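Local coordinates for nucleoprotein (Rift valley fever virus, PDB 3OV9) that encapsidates the viral genomic RNA as ring-forming oligomers, shielding it from nucleases and giving the template for transcription and replication, at residues Y30-I39 against Q198-F208; K55-N66 against L104-T115. All coordinates share one frame; numbering follows the deposited sequence. Where two conformers were deposited one is given.

Interaction 1: Y30-I39 against Q198-F208. With NA (sodium ion), chain E; NO2 (nitrite ion), chain D.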
loop_
_atom_site.group_PDB
_atom_site.type_symbol
_atom_site.label_atom_id
_atom_site.label_comp_id
_atom_site.label_asym_id
_atom_site.label_seq_id
_atom_site.Cartn_x
_atom_site.Cartn_y
_atom_site.Cartn_z
ATOM N N TYR A 30 -31.651 14.432 5.464
ATOM C CA TYR A 30 -30.449 15.002 4.863
ATOM C C TYR A 30 -30.794 16.312 4.160
ATOM O O TYR A 30 -31.759 16.368 3.398
ATOM C CB TYR A 30 -29.861 14.011 3.857
ATOM C CG TYR A 30 -28.590 14.458 3.159
ATOM C CD1 TYR A 30 -27.341 14.050 3.621
ATOM C CD2 TYR A 30 -28.641 15.274 2.027
ATOM C CE1 TYR A 30 -26.168 14.446 2.976
ATOM C CE2 TYR A 30 -27.474 15.682 1.377
ATOM C CZ TYR A 30 -26.246 15.263 1.858
ATOM O OH TYR A 30 -25.095 15.664 1.215
ATOM N N GLN A 31 -30.011 17.353 4.439
ATOM C CA GLN A 31 -30.078 18.614 3.694
ATOM C C GLN A 31 -28.697 18.944 3.142
ATOM O O GLN A 31 -27.734 19.061 3.904
ATOM C CB GLN A 31 -30.586 19.768 4.572
ATOM C CG GLN A 31 -30.733 21.095 3.812
ATOM C CD GLN A 31 -31.177 22.257 4.681
ATOM O OE1 GLN A 31 -30.383 22.835 5.429
ATOM N NE2 GLN A 31 -32.448 22.623 4.568
ATOM N N GLY A 32 -28.612 19.091 1.821
ATOM C CA GLY A 32 -27.355 19.429 1.145
ATOM C C GLY A 32 -26.991 20.902 1.242
ATOM O O GLY A 32 -25.813 21.253 1.359
ATOM N N PHE A 33 -28.003 21.765 1.188
ATOM C CA PHE A 33 -27.816 23.212 1.292
ATOM C C PHE A 33 -29.124 23.876 1.723
ATOM O O PHE A 33 -30.202 23.289 1.598
ATOM C CB PHE A 33 -27.332 23.805 -0.044
ATOM C CG PHE A 33 -28.423 23.966 -1.065
ATOM C CD1 PHE A 33 -28.903 25.229 -1.395
ATOM C CD2 PHE A 33 -28.989 22.853 -1.682
ATOM C CE1 PHE A 33 -29.922 25.380 -2.326
ATOM C CE2 PHE A 33 -30.016 22.997 -2.613
ATOM C CZ PHE A 33 -30.481 24.262 -2.934
ATOM N N ASP A 34 -29.018 25.108 2.205
ATOM C CA ASP A 34 -30.160 25.867 2.695
ATOM C C ASP A 34 -30.403 27.049 1.763
ATOM O O ASP A 34 -29.753 28.085 1.894
ATOM C CB ASP A 34 -29.862 26.351 4.118
ATOM C CG ASP A 34 -31.057 27.008 4.793
ATOM O OD1 ASP A 34 -31.912 27.612 4.111
ATOM O OD2 ASP A 34 -31.125 26.931 6.038
ATOM N N ALA A 35 -31.344 26.881 0.833
ATOM C CA ALA A 35 -31.613 27.876 -0.216
ATOM C C ALA A 35 -32.005 29.259 0.309
ATOM O O ALA A 35 -31.524 30.276 -0.198
ATOM C CB ALA A 35 -32.662 27.358 -1.181
ATOM N N ARG A 36 -32.877 29.297 1.316
ATOM C CA ARG A 36 -33.310 30.568 1.905
ATOM C C ARG A 36 -32.143 31.337 2.522
ATOM O O ARG A 36 -32.054 32.558 2.373
ATOM C CB ARG A 36 -34.418 30.349 2.943
ATOM C CG ARG A 36 -35.758 29.966 2.342
ATOM C CD ARG A 36 -36.766 29.580 3.421
ATOM N NE ARG A 36 -38.025 29.120 2.839
ATOM C CZ ARG A 36 -38.277 27.867 2.463
ATOM N NH1 ARG A 36 -37.358 26.918 2.607
ATOM N NH2 ARG A 36 -39.458 27.563 1.937
ATOM N N ARG A 37 -31.248 30.621 3.201
ATOM C CA ARG A 37 -30.059 31.235 3.787
ATOM C C ARG A 37 -29.093 31.719 2.703
ATOM O O ARG A 37 -28.489 32.784 2.844
ATOM C CB ARG A 37 -29.364 30.279 4.764
ATOM C CG ARG A 37 -28.223 30.902 5.584
ATOM C CD ARG A 37 -28.643 32.142 6.373
ATOM N NE ARG A 37 -27.543 32.644 7.198
ATOM C CZ ARG A 37 -27.422 33.897 7.627
ATOM N NH1 ARG A 37 -28.328 34.814 7.309
ATOM N NH2 ARG A 37 -26.380 34.238 8.373
ATOM N N VAL A 38 -28.964 30.943 1.626
ATOM C CA VAL A 38 -28.108 31.321 0.493
ATOM C C VAL A 38 -28.540 32.669 -0.095
ATOM O O VAL A 38 -27.714 33.569 -0.268
ATOM C CB VAL A 38 -28.073 30.222 -0.610
ATOM C CG1 VAL A 38 -27.447 30.757 -1.901
ATOM C CG2 VAL A 38 -27.297 29.006 -0.132
ATOM N N ILE A 39 -29.834 32.805 -0.375
ATOM C CA ILE A 39 -30.378 34.041 -0.946
ATOM C C ILE A 39 -30.282 35.205 0.051
ATOM O O ILE A 39 -29.978 36.336 -0.337
ATOM C CB ILE A 39 -31.821 33.841 -1.469
ATOM C CG1 ILE A 39 -31.829 32.800 -2.595
ATOM C CG2 ILE A 39 -32.425 35.159 -1.975
ATOM C CD1 ILE A 39 -33.188 32.276 -2.947
ATOM N N GLN A 198 -28.299 10.939 -2.803
ATOM C CA GLN A 198 -28.668 11.601 -1.546
ATOM C C GLN A 198 -28.911 13.117 -1.704
ATOM O O GLN A 198 -29.976 13.600 -1.315
ATOM C CB GLN A 198 -27.667 11.289 -0.423
ATOM C CG GLN A 198 -28.187 11.594 0.978
ATOM C CD GLN A 198 -27.299 11.044 2.085
ATOM O OE1 GLN A 198 -27.792 10.612 3.128
ATOM N NE2 GLN A 198 -25.988 11.070 1.870
ATOM N N PRO A 199 -27.944 13.864 -2.288
ATOM C CA PRO A 199 -28.224 15.285 -2.546
ATOM C C PRO A 199 -29.313 15.519 -3.601
ATOM O O PRO A 199 -30.024 16.526 -3.525
ATOM C CB PRO A 199 -26.873 15.840 -3.025
ATOM C CG PRO A 199 -26.092 14.658 -3.454
ATOM C CD PRO A 199 -26.536 13.530 -2.580
ATOM N N MET A 200 -29.442 14.601 -4.560
ATOM C CA MET A 200 -30.504 14.671 -5.572
ATOM C C MET A 200 -31.878 14.621 -4.905
ATOM O O MET A 200 -32.688 15.530 -5.081
ATOM C CB MET A 200 -30.363 13.546 -6.611
ATOM C CG MET A 200 -31.394 13.592 -7.754
ATOM S SD MET A 200 -31.376 12.164 -8.871
ATOM C CE MET A 200 -31.989 10.867 -7.791
ATOM N N ASN A 201 -32.118 13.574 -4.116
ATOM C CA ASN A 201 -33.410 13.396 -3.450
ATOM C C ASN A 201 -33.737 14.494 -2.439
ATOM O O ASN A 201 -34.898 14.877 -2.296
ATOM C CB ASN A 201 -33.505 12.013 -2.800
ATOM C CG ASN A 201 -33.636 10.890 -3.822
ATOM O OD1 ASN A 201 -34.254 11.054 -4.880
ATOM N ND2 ASN A 201 -33.060 9.737 -3.503
ATOM N N ALA A 202 -32.714 15.001 -1.752
ATOM C CA ALA A 202 -32.883 16.116 -0.817
ATOM C C ALA A 202 -33.462 17.352 -1.509
ATOM O O ALA A 202 -34.395 17.972 -0.998
ATOM C CB ALA A 202 -31.559 16.453 -0.130
ATOM N N ALA A 203 -32.920 17.694 -2.678
ATOM C CA ALA A 203 -33.412 18.840 -3.437
ATOM C C ALA A 203 -34.793 18.572 -4.037
ATOM O O ALA A 203 -35.643 19.465 -4.067
ATOM C CB ALA A 203 -32.415 19.242 -4.516
ATOM N N VAL A 204 -35.015 17.343 -4.498
ATOM C CA VAL A 204 -36.306 16.943 -5.071
ATOM C C VAL A 204 -37.428 17.115 -4.044
ATOM O O VAL A 204 -38.529 17.545 -4.386
ATOM C CB VAL A 204 -36.276 15.485 -5.604
ATOM C CG1 VAL A 204 -37.683 14.993 -5.959
ATOM C CG2 VAL A 204 -35.358 15.381 -6.820
ATOM N N ASN A 205 -37.122 16.798 -2.788
ATOM C CA ASN A 205 -38.121 16.780 -1.715
ATOM C C ASN A 205 -38.086 17.977 -0.757
ATOM O O ASN A 205 -38.826 18.004 0.229
ATOM C CB ASN A 205 -38.012 15.469 -0.925
ATOM C CG ASN A 205 -38.389 14.252 -1.753
ATOM O OD1 ASN A 205 -39.465 14.198 -2.348
ATOM N ND2 ASN A 205 -37.504 13.263 -1.785
ATOM N N SER A 206 -37.250 18.970 -1.052
ATOM C CA SER A 206 -37.093 20.121 -0.158
ATOM C C SER A 206 -38.321 21.031 -0.159
ATOM O O SER A 206 -39.143 20.987 -1.077
ATOM C CB SER A 206 -35.845 20.925 -0.518
ATOM O OG SER A 206 -36.120 21.838 -1.563
ATOM N N ASN A 207 -38.430 21.864 0.873
ATOM C CA ASN A 207 -39.560 22.779 1.006
ATOM C C ASN A 207 -39.365 24.100 0.253
ATOM O O ASN A 207 -40.115 25.054 0.469
ATOM C CB ASN A 207 -39.883 23.031 2.488
ATOM C CG ASN A 207 -38.787 23.800 3.216
ATOM O OD1 ASN A 207 -37.803 24.237 2.617
ATOM N ND2 ASN A 207 -38.958 23.970 4.523
ATOM N N PHE A 208 -38.365 24.148 -0.628
ATOM C CA PHE A 208 -38.054 25.374 -1.358
ATOM C C PHE A 208 -38.541 25.353 -2.808
ATOM O O PHE A 208 -38.085 24.535 -3.616
ATOM C CB PHE A 208 -36.559 25.694 -1.301
ATOM C CG PHE A 208 -36.228 27.064 -1.799
ATOM C CD1 PHE A 208 -36.546 28.188 -1.039
ATOM C CD2 PHE A 208 -35.620 27.238 -3.035
ATOM C CE1 PHE A 208 -36.251 29.467 -1.497
ATOM C CE2 PHE A 208 -35.318 28.512 -3.501
ATOM C CZ PHE A 208 -35.635 29.628 -2.732
HETATM NA NA NA E . -41.583 22.275 -2.157
HETATM N N NO2 D . -31.579 20.464 -0.871
HETATM O O1 NO2 D . -32.540 21.157 -0.039
HETATM O O2 NO2 D . -30.505 19.972 -0.033
HETATM O O HOH W 1 -43.188 22.992 -0.358
#

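Interaction 2: K55-N66 against L104-T115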
loop_
_atom_site.group_PDB
_atom_site.type_symbol
_atom_site.label_atom_id
_atom_site.label_comp_id
_atom_site.label_asym_id
_atom_site.label_seq_id
_atom_site.Cartn_x
_atom_site.Cartn_y
_atom_site.Cartn_z
ATOM N N LYS A 55 -25.471 35.852 -11.151
ATOM C CA LYS A 55 -25.395 35.312 -12.508
ATOM C C LYS A 55 -23.949 34.981 -12.876
ATOM O O LYS A 55 -23.675 33.910 -13.423
ATOM C CB LYS A 55 -26.009 36.281 -13.522
ATOM C CG LYS A 55 -27.530 36.406 -13.432
ATOM C CD LYS A 55 -28.111 37.184 -14.613
ATOM C CE LYS A 55 -27.841 38.675 -14.511
ATOM N NZ LYS A 55 -28.079 39.373 -15.805
ATOM N N LYS A 56 -23.031 35.894 -12.553
ATOM C CA LYS A 56 -21.596 35.674 -12.771
ATOM C C LYS A 56 -21.122 34.429 -12.036
ATOM O O LYS A 56 -20.405 33.604 -12.599
ATOM C CB LYS A 56 -20.770 36.869 -12.288
ATOM C CG LYS A 56 -20.888 38.114 -13.133
ATOM C CD LYS A 56 -19.804 39.112 -12.767
ATOM C CE LYS A 56 -20.091 40.482 -13.347
ATOM N NZ LYS A 56 -19.058 41.471 -12.933
ATOM N N MET A 57 -21.535 34.302 -10.774
ATOM C CA MET A 57 -21.138 33.175 -9.940
ATOM C C MET A 57 -21.686 31.840 -10.451
ATOM O O MET A 57 -21.035 30.805 -10.308
ATOM C CB MET A 57 -21.521 33.416 -8.472
ATOM C CG MET A 57 -20.597 34.411 -7.770
ATOM S SD MET A 57 -20.915 34.647 -6.005
ATOM C CE MET A 57 -22.286 35.794 -6.062
ATOM N N ILE A 58 -22.873 31.872 -11.056
ATOM C CA ILE A 58 -23.458 30.672 -11.658
ATOM C C ILE A 58 -22.671 30.250 -12.908
ATOM O O ILE A 58 -22.349 29.070 -13.070
ATOM C CB ILE A 58 -24.976 30.845 -11.950
ATOM C CG1 ILE A 58 -25.751 30.945 -10.627
ATOM C CG2 ILE A 58 -25.513 29.677 -12.791
ATOM C CD1 ILE A 58 -27.180 31.446 -10.760
ATOM N N VAL A 59 -22.344 31.215 -13.765
ATOM C CA VAL A 59 -21.496 30.949 -14.939
ATOM C C VAL A 59 -20.147 30.381 -14.494
ATOM O O VAL A 59 -19.646 29.408 -15.071
ATOM C CB VAL A 59 -21.313 32.217 -15.817
ATOM C CG1 VAL A 59 -20.298 31.978 -16.944
ATOM C CG2 VAL A 59 -22.645 32.653 -16.399
ATOM N N LEU A 60 -19.589 30.979 -13.444
ATOM C CA LEU A 60 -18.351 30.523 -12.825
ATOM C C LEU A 60 -18.455 29.080 -12.321
ATOM O O LEU A 60 -17.583 28.255 -12.595
ATOM C CB LEU A 60 -17.985 31.475 -11.682
ATOM C CG LEU A 60 -16.541 31.692 -11.241
ATOM C CD1 LEU A 60 -15.614 31.977 -12.416
ATOM C CD2 LEU A 60 -16.487 32.827 -10.227
ATOM N N ALA A 61 -19.531 28.779 -11.593
ATOM C CA ALA A 61 -19.774 27.436 -11.069
ATOM C C ALA A 61 -19.873 26.385 -12.172
ATOM O O ALA A 61 -19.328 25.290 -12.048
ATOM C CB ALA A 61 -21.042 27.422 -10.215
ATOM N N LEU A 62 -20.566 26.735 -13.251
ATOM C CA LEU A 62 -20.883 25.783 -14.309
ATOM C C LEU A 62 -19.725 25.530 -15.268
ATOM O O LEU A 62 -19.642 24.460 -15.871
ATOM C CB LEU A 62 -22.137 26.239 -15.072
ATOM C CG LEU A 62 -23.515 25.835 -14.517
ATOM C CD1 LEU A 62 -23.639 26.005 -13.002
ATOM C CD2 LEU A 62 -24.625 26.606 -15.228
ATOM N N THR A 63 -18.827 26.503 -15.396
ATOM C CA THR A 63 -17.736 26.397 -16.366
ATOM C C THR A 63 -16.356 26.175 -15.737
ATOM O O THR A 63 -15.452 25.662 -16.404
ATOM C CB THR A 63 -17.700 27.602 -17.346
ATOM O OG1 THR A 63 -17.361 28.801 -16.642
ATOM C CG2 THR A 63 -19.053 27.779 -18.052
ATOM N N ARG A 64 -16.194 26.544 -14.467
ATOM C CA ARG A 64 -14.906 26.371 -13.778
ATOM C C ARG A 64 -14.974 25.486 -12.534
ATOM O O ARG A 64 -13.974 24.887 -12.141
ATOM C CB ARG A 64 -14.277 27.726 -13.426
ATOM C CG ARG A 64 -13.884 28.600 -14.620
ATOM C CD ARG A 64 -12.919 27.908 -15.598
ATOM N NE ARG A 64 -11.688 27.417 -14.969
ATOM C CZ ARG A 64 -10.561 28.119 -14.840
ATOM N NH1 ARG A 64 -10.483 29.369 -15.279
ATOM N NH2 ARG A 64 -9.501 27.567 -14.262
ATOM N N GLY A 65 -16.146 25.408 -11.910
ATOM C CA GLY A 65 -16.329 24.543 -10.749
ATOM C C GLY A 65 -16.564 25.276 -9.441
ATOM O O GLY A 65 -17.021 26.421 -9.426
ATOM N N ASN A 66 -16.230 24.606 -8.340
ATOM C CA ASN A 66 -16.590 25.070 -7.003
ATOM C C ASN A 66 -15.386 25.451 -6.135
ATOM O O ASN A 66 -15.507 25.570 -4.912
ATOM C CB ASN A 66 -17.441 23.999 -6.302
ATOM C CG ASN A 66 -18.257 24.553 -5.140
ATOM O OD1 ASN A 66 -18.736 25.685 -5.182
ATOM N ND2 ASN A 66 -18.424 23.743 -4.098
ATOM N N LEU A 104 -20.013 28.741 -4.661
ATOM C CA LEU A 104 -20.514 28.899 -6.027
ATOM C C LEU A 104 -21.627 27.900 -6.368
ATOM O O LEU A 104 -22.639 28.279 -6.959
ATOM C CB LEU A 104 -19.365 28.806 -7.042
ATOM C CG LEU A 104 -18.257 29.860 -6.944
ATOM C CD1 LEU A 104 -17.098 29.493 -7.857
ATOM C CD2 LEU A 104 -18.769 31.254 -7.275
ATOM N N SER A 105 -21.446 26.639 -5.974
ATOM C CA SER A 105 -22.435 25.588 -6.237
ATOM C C SER A 105 -23.766 25.875 -5.544
ATOM O O SER A 105 -24.831 25.585 -6.091
ATOM C CB SER A 105 -21.910 24.214 -5.808
ATOM O OG SER A 105 -20.851 23.780 -6.643
ATOM N N ARG A 106 -23.697 26.444 -4.342
ATOM C CA ARG A 106 -24.902 26.786 -3.579
ATOM C C ARG A 106 -25.701 27.915 -4.231
ATOM O O ARG A 106 -26.932 27.909 -4.196
ATOM C CB ARG A 106 -24.545 27.130 -2.132
ATOM C CG ARG A 106 -24.207 25.900 -1.307
ATOM C CD ARG A 106 -23.740 26.248 0.094
ATOM N NE ARG A 106 -23.356 25.043 0.829
ATOM C CZ ARG A 106 -22.972 25.023 2.102
ATOM N NH1 ARG A 106 -22.909 26.147 2.809
ATOM N NH2 ARG A 106 -22.648 23.870 2.669
ATOM N N VAL A 107 -25.001 28.878 -4.826
ATOM C CA VAL A 107 -25.666 29.946 -5.575
ATOM C C VAL A 107 -26.453 29.358 -6.757
ATOM O O VAL A 107 -27.632 29.676 -6.943
ATOM C CB VAL A 107 -24.668 31.039 -6.043
ATOM C CG1 VAL A 107 -25.373 32.079 -6.919
ATOM C CG2 VAL A 107 -24.022 31.719 -4.833
ATOM N N ALA A 108 -25.805 28.488 -7.528
ATOM C CA ALA A 108 -26.450 27.813 -8.656
ATOM C C ALA A 108 -27.661 26.985 -8.220
ATOM O O ALA A 108 -28.689 26.972 -8.900
ATOM C CB ALA A 108 -25.443 26.935 -9.403
ATOM N N ALA A 109 -27.535 26.311 -7.078
ATOM C CA ALA A 109 -28.593 25.439 -6.574
ATOM C C ALA A 109 -29.793 26.218 -6.042
ATOM O O ALA A 109 -30.947 25.846 -6.292
ATOM C CB ALA A 109 -28.046 24.511 -5.505
ATOM N N ALA A 110 -29.520 27.295 -5.314
ATOM C CA ALA A 110 -30.581 28.113 -4.735
ATOM C C ALA A 110 -31.348 28.864 -5.812
ATOM O O ALA A 110 -32.509 29.202 -5.609
ATOM C CB ALA A 110 -30.018 29.079 -3.720
ATOM N N LEU A 111 -30.689 29.115 -6.946
ATOM C CA LEU A 111 -31.281 29.846 -8.068
ATOM C C LEU A 111 -31.422 28.970 -9.330
ATOM O O LEU A 111 -31.208 29.428 -10.463
ATOM C CB LEU A 111 -30.484 31.135 -8.332
ATOM C CG LEU A 111 -30.385 32.121 -7.155
ATOM C CD1 LEU A 111 -29.244 33.113 -7.343
ATOM C CD2 LEU A 111 -31.703 32.855 -6.918
ATOM N N ALA A 112 -31.819 27.715 -9.116
ATOM C CA ALA A 112 -31.874 26.684 -10.162
ATOM C C ALA A 112 -32.757 27.020 -11.365
ATOM O O ALA A 112 -32.489 26.579 -12.485
ATOM C CB ALA A 112 -32.278 25.343 -9.565
ATOM N N GLY A 113 -33.810 27.798 -11.133
ATOM C CA GLY A 113 -34.690 28.236 -12.211
ATOM C C GLY A 113 -33.944 28.968 -13.308
ATOM O O GLY A 113 -34.234 28.779 -14.490
ATOM N N TRP A 114 -32.975 29.793 -12.914
ATOM C CA TRP A 114 -32.138 30.505 -13.879
ATOM C C TRP A 114 -30.977 29.628 -14.355
ATOM O O TRP A 114 -30.677 29.593 -15.545
ATOM C CB TRP A 114 -31.626 31.826 -13.298
ATOM C CG TRP A 114 -31.008 32.747 -14.328
ATOM C CD1 TRP A 114 -31.655 33.687 -15.082
ATOM C CD2 TRP A 114 -29.625 32.812 -14.708
ATOM N NE1 TRP A 114 -30.759 34.334 -15.907
ATOM C CE2 TRP A 114 -29.508 33.814 -15.697
ATOM C CE3 TRP A 114 -28.472 32.123 -14.304
ATOM C CZ2 TRP A 114 -28.283 34.141 -16.294
ATOM C CZ3 TRP A 114 -27.255 32.447 -14.898
ATOM C CH2 TRP A 114 -27.174 33.453 -15.879
ATOM N N THR A 115 -30.347 28.913 -13.422
ATOM C CA THR A 115 -29.234 28.008 -13.728
ATOM C C THR A 115 -29.573 27.035 -14.855
ATOM O O THR A 115 -28.790 26.868 -15.797
ATOM C CB THR A 115 -28.799 27.207 -12.473
ATOM O OG1 THR A 115 -28.481 28.115 -11.414
ATOM C CG2 THR A 115 -27.580 26.321 -12.766
HETATM O O HOH W 2 -17.265 28.036 -4.177
#

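Interaction 1: Y30-I39 against Q198-F208
The side-chain amide of Q198 lies over one face of the Y30 ring, the two planes only 12° apart, with Q198 CG 3.7 Å from the centroid of the Y30 ring in a CH-pi contact. At the edge of the same ring, near its plane, is A202 CB, 3.8 Å from Y30 CD2. The F208 ring carries A35 CB on one face, 3.5 Å from F208 CD2, while I39 CD1 approaches its CZ obliquely. F208 in turn sets its CD1 over the centre of the R36 guanidinium, at 85° between planes. R36 runs extended from CG to NE and grips N207 end-on: NH1 donates to OD1 (2.7 Å) and NH2 to the backbone O (3.0 Å), each from above the carbonyl plane. Between these two patches a nitrite ion, probably from the crystallisation liquor, accepts a bond at O2 from G32 N (2.8 Å). Y30 and F33 probably bind RNA, as in related proteins; here Y30 OH is hydrogen-bonded to K74 NZ of a third subunit. The contact ties the link before helix 35-46 to the end of helix 189-204, and that helix's first turns to N207 and F208; M200 and V204 pack on helix 159-180, F33 and V38 on helix 104-110.

Interaction 2: K55-N66 against L104-T115
I58 enters a hole formed by V107, A108, W114 and T115, a knob-into-hole fit that can be followed atom by atom. Its CB comes near W114 CZ3, and there the chain forks. CG1, anti to the carbonyl carbon (chi1 -68°), crosses to A108 CA (3.8 Å) and V107 CG1; CG2 meets T115 OG1 and the edge of the indole in its plane; CD1 ends against W114 CE3 (3.8 Å), T115 OG1 and L111 CB. T115 OG1 is itself fixed by donating to A108 O (2.8 Å), in the carbonyl plane on a lone pair, which ties helix 112-122 back to helix 104-110. One turn before I58, in the conformer given, K55 lays its aliphatic chain across a face of W114, K55 CG 3.9 Å from the centroid of the six-membered ring and 16° off its normal, a CH-pi contact.

At the other end L104 CB meets A61 CB (3.8 Å), and beyond it the branches part: CD2 touches M57 CG (3.7 Å) and L60, while CD1 reaches G65 O. N66 closes this end, its OD1 accepting from S105 N (3.0 Å); a water that accepts from L104 N probably donates to N66 OD1. This joins the loop after helix 50-63 to the first turn of helix 104-110 at S105, a probable RNA-binding residue.

The axes of helices 55-63 and 104-110 approach to 8.3 Å and cross at -112°, in keeping with an orthogonal bundle. Helix 35-46 packs through L42 on M57 and V107, helix 68-71 covers L60 and L104, and F11 of a second subunit meets W114 edge-to-face.

Interactions 1 and 2 have centres 15 Å apart and touch directly: F33 CZ lies 3.5 Å from A109 CB, and V38 CG1 3.6 Å from A110 CB. F33, in the loop before helix 35-46, and V38, on that helix, thus both pack on helix 104-110 of interaction 2. Along the chain the order is 30-39, 55-66, 104-115, 198-208, so both halves of interaction 2 fall between those of interaction 1; helices 35-46 and 50-63 are consecutive. Interaction 1 thus brings a late helix end back to an early segment, whereas interaction 2 joins nearer neighbours. Segments 30-39 and 55-66 belong to the region essential for oligomerization; both contacts meet a second subunit, and each also holds probable RNA-binding residues.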